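Side-chain contacts in 2-C-methyl-D-erythritol 4-phosphate cytidylyltransferase (Thermus thermophilus HB8, PDB 2PX7), which probably catalyses the transfer of a cytidylyl group from CTP to 2-C-methyl-D-erythritol 4-phosphate, an early step of isoprenoid biosynthesis: residues T53-T58 against E77-L82; T146-E151 against G156-R161. One frame throughout, in Å; residues are numbered along the deposited sequence.

Interaction 1: residues T53-T58 against E77-L82; sequences TLLEWT and EPPKGL
Leu55 reaches from the first turn of helix 54-61 to Pro79 and Leu82 in the loop opposite, and shows how one methyl group can carry an apolar contact between two elements. The CB bond already points toward the loop, although CB itself stays behind the meeting surface. From there CG lies anti to the backbone N (chi1 176°), which carries the branch outward from the helix. At CG the chain divides, and chi2 of 65° turns CD1 aside and leaves CD2 roughly anti to CA, as the extended branch that reaches the loop. This methyl does all the close touching. Leu55 CD2 lies 3.8 Å from Pro79 CG and almost as near, 3.9 Å, to Pro79 CD, so it rests against the CG-CD side of the ring. Leu82 approaches the same methyl at a slant, its CD1 lying 3.9 Å from Leu55 CD2. The methyl is thus received by a proline ring and a leucine branch together.

The helix start that presents Leu55 is held by a capping box. Thr53 OG1 accepts from Glu56 N at 3.2 Å. In return Thr53 N donates to Glu56 OE1 at 3.1 Å, meeting that oxygen from above the carboxylate plane, 43° out of it. Both bonds are fairly straight, and the second folds the carboxylate toward Thr53 at the start of the helix; Glu56 CG stays 4.6 Å from Leu82 CD2.

The loop carrying Pro79 and Leu82 joins strand 67-72 to strand 85-88, the outermost strand at one end of the seven-stranded mixed sheet. Phe86 of that strand packs against Leu55, Pro78 and Pro79, while backbone bonds tie Leu55 to Ala45, so helix 54-61 is joined through loop and strand to the sheet's margin.

Interaction 2: residues T146-E151 against G156-R161; sequences TLMAPE and GRVVPR
Met148 and Val158 cross at about a right angle on one face of a two-stranded sheet, with Met148 CG 4.0 Å from Val158 CG2. The methionine chain leaves with CG anti to the backbone N (chi1 -176°) and then bends at both later torsions, bringing SD to 3.9 Å from Gly156 N. Val158 is met from a second direction by Thr146, whose CG2 lies 3.7 Å from Val158 CG1, again roughly at right angles. On the other face Leu147 and Val159 meet at a slant, Leu147 CD2 being 3.7 Å from Val159 CG2. Further along that face, the other methyl of Val159, CG1, sits 3.5 Å above the centre of the Arg157 guanidinium plane.

The two strands form an antiparallel beta hairpin, consistent with the projecting arm through which subunits interlock in IspD enzymes. Ala149 and Arg157 form a hydrogen-bonded pair, with bonds in both directions, and Val159 N adds a 2.9 Å bond to Leu147 O. Thr146, Leu147 and Met148 also pair with a strand of the second subunit, so the sheet continues across the interface, and Met148 packs on Val167 of that subunit. Cut back to an alanine, Met148 would lose the CG and SD that meet Val158 and Gly156, and is likely to leave a gap beside them and Val167 of the second subunit. Thr146 OG1 bonds to Ser193 of the second subunit and to a water that weakly accepts from Arg161 NE. Arg161, predicted to position MEP for attack, also donates through NH1 to Val143 O.

How the interactions relate
From the N terminus the chain first lays down strand 27-31, then reaches helix 54-61. Interaction 1 closes once the chain has passed through strand 67-72, bringing the loop after that strand back to the helix start at the edge of the mixed sheet. Only much later does interaction 2 open, closing the short turn of five residues between strands 146-150 and 156-159. The two loops follow one another in series, neither enclosing nor crossing the other. Their centres are 39 Å apart, on opposite sides of the chain's centre: interaction 1 belongs to the body of the subunit, whereas interaction 2 shapes the arm that meets the second subunit.

Interaction 1: residues T53-T58 against E77-L82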
loop_
_atom_site.group_PDB
_atom_site.type_symbol
_atom_site.label_atom_id
_atom_site.label_comp_id
_atom_site.label_asym_id
_atom_site.label_seq_id
_atom_site.Cartn_x
_atom_site.Cartn_y
_atom_site.Cartn_z
ATOM N N THR A 53 8.120 -21.028 4.729
ATOM C CA THR A 53 7.649 -20.765 3.365
ATOM C C THR A 53 6.331 -19.995 3.459
ATOM O O THR A 53 5.697 -19.965 4.513
ATOM C CB THR A 53 7.439 -22.045 2.531
ATOM O OG1 THR A 53 6.376 -22.805 3.100
ATOM C CG2 THR A 53 8.725 -22.902 2.467
ATOM N N LEU A 54 5.928 -19.360 2.364
ATOM C CA LEU A 54 4.625 -18.687 2.306
ATOM C C LEU A 54 3.503 -19.630 2.729
ATOM O O LEU A 54 2.657 -19.275 3.553
ATOM C CB LEU A 54 4.382 -18.115 0.906
ATOM C CG LEU A 54 5.179 -16.850 0.575
ATOM C CD1 LEU A 54 4.841 -16.332 -0.814
ATOM C CD2 LEU A 54 4.908 -15.775 1.625
ATOM N N LEU A 55 3.534 -20.854 2.202
ATOM C CA LEU A 55 2.530 -21.862 2.547
ATOM C C LEU A 55 2.466 -22.091 4.053
ATOM O O LEU A 55 1.385 -22.115 4.642
ATOM C CB LEU A 55 2.771 -23.182 1.781
ATOM C CG LEU A 55 1.819 -24.338 2.138
ATOM C CD1 LEU A 55 0.387 -24.007 1.730
ATOM C CD2 LEU A 55 2.277 -25.657 1.513
ATOM N N GLU A 56 3.631 -22.237 4.677
ATOM C CA GLU A 56 3.719 -22.450 6.121
ATOM C C GLU A 56 3.169 -21.258 6.886
ATOM O O GLU A 56 2.447 -21.430 7.865
ATOM C CB GLU A 56 5.160 -22.780 6.534
ATOM C CG GLU A 56 5.617 -24.175 6.061
ATOM C CD GLU A 56 7.104 -24.451 6.258
ATOM O OE1 GLU A 56 7.892 -23.505 6.496
ATOM O OE2 GLU A 56 7.490 -25.643 6.160
ATOM N N TRP A 57 3.479 -20.050 6.411
ATOM C CA TRP A 57 2.872 -18.838 6.976
ATOM C C TRP A 57 1.343 -18.855 6.919
ATOM O O TRP A 57 0.710 -18.627 7.939
ATOM C CB TRP A 57 3.419 -17.557 6.323
ATOM C CG TRP A 57 4.815 -17.185 6.730
ATOM C CD1 TRP A 57 5.939 -17.242 5.946
ATOM C CD2 TRP A 57 5.245 -16.671 8.004
ATOM N NE1 TRP A 57 7.032 -16.814 6.652
ATOM C CE2 TRP A 57 6.640 -16.450 7.914
ATOM C CE3 TRP A 57 4.588 -16.374 9.206
ATOM C CZ2 TRP A 57 7.401 -15.948 8.988
ATOM C CZ3 TRP A 57 5.348 -15.887 10.289
ATOM C CH2 TRP A 57 6.741 -15.669 10.161
ATOM N N THR A 58 0.730 -19.134 5.758
ATOM C CA THR A 58 -0.752 -19.110 5.732
ATOM C C THR A 58 -1.355 -20.241 6.547
ATOM O O THR A 58 -2.364 -20.041 7.193
ATOM C CB THR A 58 -1.462 -18.991 4.312
ATOM O OG1 THR A 58 -1.761 -20.289 3.776
ATOM C CG2 THR A 58 -0.693 -18.172 3.340
ATOM N N GLU A 77 5.351 -31.138 -5.467
ATOM C CA GLU A 77 5.064 -32.111 -4.415
ATOM C C GLU A 77 4.588 -31.449 -3.124
ATOM O O GLU A 77 5.298 -30.619 -2.558
ATOM C CB GLU A 77 6.297 -32.983 -4.126
ATOM C CG GLU A 77 6.403 -34.236 -4.990
ATOM C CD GLU A 77 5.625 -35.418 -4.423
ATOM O OE1 GLU A 77 5.145 -35.333 -3.261
ATOM O OE2 GLU A 77 5.501 -36.441 -5.138
ATOM N N PRO A 78 3.387 -31.831 -2.643
ATOM C CA PRO A 78 2.885 -31.318 -1.370
ATOM C C PRO A 78 3.854 -31.639 -0.226
ATOM O O PRO A 78 4.417 -32.738 -0.188
ATOM C CB PRO A 78 1.574 -32.085 -1.181
ATOM C CG PRO A 78 1.166 -32.487 -2.562
ATOM C CD PRO A 78 2.445 -32.785 -3.260
ATOM N N PRO A 79 4.070 -30.680 0.693
ATOM C CA PRO A 79 4.959 -30.958 1.822
ATOM C C PRO A 79 4.293 -31.861 2.853
ATOM O O PRO A 79 3.058 -31.847 3.000
ATOM C CB PRO A 79 5.238 -29.567 2.409
ATOM C CG PRO A 79 4.648 -28.581 1.426
ATOM C CD PRO A 79 3.547 -29.307 0.738
ATOM N N LYS A 80 5.111 -32.645 3.555
ATOM C CA LYS A 80 4.606 -33.667 4.476
ATOM C C LYS A 80 4.206 -33.119 5.849
ATOM O O LYS A 80 4.876 -32.245 6.408
ATOM C CB LYS A 80 5.634 -34.795 4.651
ATOM C CG LYS A 80 5.876 -35.664 3.415
ATOM C CD LYS A 80 4.615 -36.404 2.962
ATOM C CE LYS A 80 4.895 -37.284 1.749
ATOM N NZ LYS A 80 5.492 -36.530 0.596
ATOM N N GLY A 81 3.102 -33.637 6.374
ATOM C CA GLY A 81 2.743 -33.441 7.777
ATOM C C GLY A 81 2.097 -32.128 8.167
ATOM O O GLY A 81 1.961 -31.825 9.357
ATOM N N LEU A 82 1.695 -31.342 7.172
ATOM C CA LEU A 82 0.993 -30.090 7.428
ATOM C C LEU A 82 -0.488 -30.397 7.567
ATOM O O LEU A 82 -0.960 -31.428 7.089
ATOM C CB LEU A 82 1.243 -29.102 6.290
ATOM C CG LEU A 82 2.698 -28.896 5.858
ATOM C CD1 LEU A 82 2.743 -28.108 4.560
ATOM C CD2 LEU A 82 3.523 -28.200 6.945
#

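Interaction 2: residues T146-E151 against G156-R161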
loop_
_atom_site.group_PDB
_atom_site.type_symbol
_atom_site.label_atom_id
_atom_site.label_comp_id
_atom_site.label_asym_id
_atom_site.label_seq_id
_atom_site.Cartn_x
_atom_site.Cartn_y
_atom_site.Cartn_z
ATOM N N THR A 146 -1.295 9.648 -2.818
ATOM C CA THR A 146 -1.892 10.230 -4.007
ATOM C C THR A 146 -1.971 9.141 -5.079
ATOM O O THR A 146 -1.025 8.389 -5.311
ATOM C CB THR A 146 -1.118 11.482 -4.498
ATOM O OG1 THR A 146 -1.197 12.490 -3.491
ATOM C CG2 THR A 146 -1.716 12.065 -5.802
ATOM N N LEU A 147 -3.139 9.053 -5.695
ATOM C CA LEU A 147 -3.426 8.026 -6.684
ATOM C C LEU A 147 -3.467 8.669 -8.067
ATOM O O LEU A 147 -4.313 9.514 -8.345
ATOM C CB LEU A 147 -4.760 7.324 -6.329
ATOM C CG LEU A 147 -5.256 6.136 -7.173
ATOM C CD1 LEU A 147 -4.222 4.995 -7.274
ATOM C CD2 LEU A 147 -6.602 5.619 -6.617
ATOM N N MET A 148 -2.575 8.217 -8.936
ATOM C CA MET A 148 -2.293 8.873 -10.206
ATOM C C MET A 148 -2.155 7.885 -11.391
ATOM O O MET A 148 -1.510 6.845 -11.273
ATOM C CB MET A 148 -0.996 9.698 -10.042
ATOM C CG MET A 148 -0.565 10.542 -11.243
ATOM S SD MET A 148 0.495 9.631 -12.410
ATOM C CE MET A 148 2.007 9.408 -11.490
ATOM N N ALA A 149 -2.748 8.244 -12.528
ATOM C CA ALA A 149 -2.643 7.478 -13.773
ATOM C C ALA A 149 -1.608 8.128 -14.690
ATOM O O ALA A 149 -1.818 9.233 -15.177
ATOM C CB ALA A 149 -4.017 7.397 -14.473
ATOM N N PRO A 150 -0.457 7.476 -14.888
ATOM C CA PRO A 150 0.551 8.054 -15.777
ATOM C C PRO A 150 0.081 8.295 -17.216
ATOM O O PRO A 150 -0.674 7.484 -17.781
ATOM C CB PRO A 150 1.666 7.006 -15.769
ATOM C CG PRO A 150 1.507 6.318 -14.502
ATOM C CD PRO A 150 0.025 6.236 -14.262
ATOM N N GLU A 151 0.507 9.415 -17.787
ATOM C CA GLU A 151 0.267 9.676 -19.187
ATOM C C GLU A 151 1.508 9.150 -19.847
ATOM O O GLU A 151 2.440 9.895 -20.067
ATOM C CB GLU A 151 0.090 11.171 -19.447
ATOM C CG GLU A 151 -0.134 11.555 -20.914
ATOM C CD GLU A 151 -1.364 10.895 -21.535
ATOM O OE1 GLU A 151 -2.443 10.884 -20.888
ATOM O OE2 GLU A 151 -1.250 10.394 -22.678
ATOM N N GLY A 156 1.020 12.685 -14.772
ATOM C CA GLY A 156 -0.301 12.325 -15.326
ATOM C C GLY A 156 -1.551 12.780 -14.571
ATOM O O GLY A 156 -1.582 13.851 -13.976
ATOM N N ARG A 157 -2.585 11.943 -14.593
ATOM C CA ARG A 157 -3.911 12.288 -14.083
ATOM C C ARG A 157 -4.150 11.746 -12.682
ATOM O O ARG A 157 -4.068 10.537 -12.460
ATOM C CB ARG A 157 -4.976 11.728 -15.047
ATOM C CG ARG A 157 -6.412 11.777 -14.565
ATOM C CD ARG A 157 -7.349 11.024 -15.546
ATOM N NE ARG A 157 -8.662 10.824 -14.946
ATOM C CZ ARG A 157 -9.187 9.647 -14.611
ATOM N NH1 ARG A 157 -8.543 8.501 -14.850
ATOM N NH2 ARG A 157 -10.392 9.621 -14.058
ATOM N N VAL A 158 -4.487 12.635 -11.749
ATOM C CA VAL A 158 -4.764 12.258 -10.373
ATOM C C VAL A 158 -6.267 12.058 -10.122
ATOM O O VAL A 158 -7.078 12.844 -10.590
ATOM C CB VAL A 158 -4.231 13.324 -9.398
ATOM C CG1 VAL A 158 -4.633 12.993 -7.962
ATOM C CG2 VAL A 158 -2.695 13.469 -9.534
ATOM N N VAL A 159 -6.616 11.017 -9.360
ATOM C CA VAL A 159 -7.994 10.739 -8.974
ATOM C C VAL A 159 -8.133 10.724 -7.448
ATOM O O VAL A 159 -7.177 10.389 -6.759
ATOM C CB VAL A 159 -8.509 9.396 -9.583
ATOM C CG1 VAL A 159 -8.402 9.427 -11.101
ATOM C CG2 VAL A 159 -7.755 8.214 -9.028
ATOM N N PRO A 160 -9.327 11.070 -6.914
ATOM C CA PRO A 160 -9.472 11.156 -5.453
ATOM C C PRO A 160 -9.275 9.829 -4.712
ATOM O O PRO A 160 -10.168 8.991 -4.703
ATOM C CB PRO A 160 -10.901 11.685 -5.252
ATOM C CG PRO A 160 -11.348 12.190 -6.571
ATOM C CD PRO A 160 -10.575 11.422 -7.619
ATOM N N ARG A 161 -8.120 9.667 -4.066
ATOM C CA ARG A 161 -7.793 8.426 -3.352
ATOM C C ARG A 161 -8.836 8.042 -2.285
ATOM O O ARG A 161 -8.983 6.860 -1.929
ATOM C CB ARG A 161 -6.374 8.481 -2.767
ATOM C CG ARG A 161 -6.144 9.629 -1.789
ATOM C CD ARG A 161 -4.883 9.422 -0.984
ATOM N NE ARG A 161 -4.840 10.342 0.142
ATOM C CZ ARG A 161 -5.255 10.046 1.370
ATOM N NH1 ARG A 161 -5.741 8.840 1.647
ATOM N NH2 ARG A 161 -5.191 10.966 2.324
HETATM O O HOH W 1 -2.252 12.186 -0.453
HETATM O O HOH W 2 -5.387 10.889 -5.029
#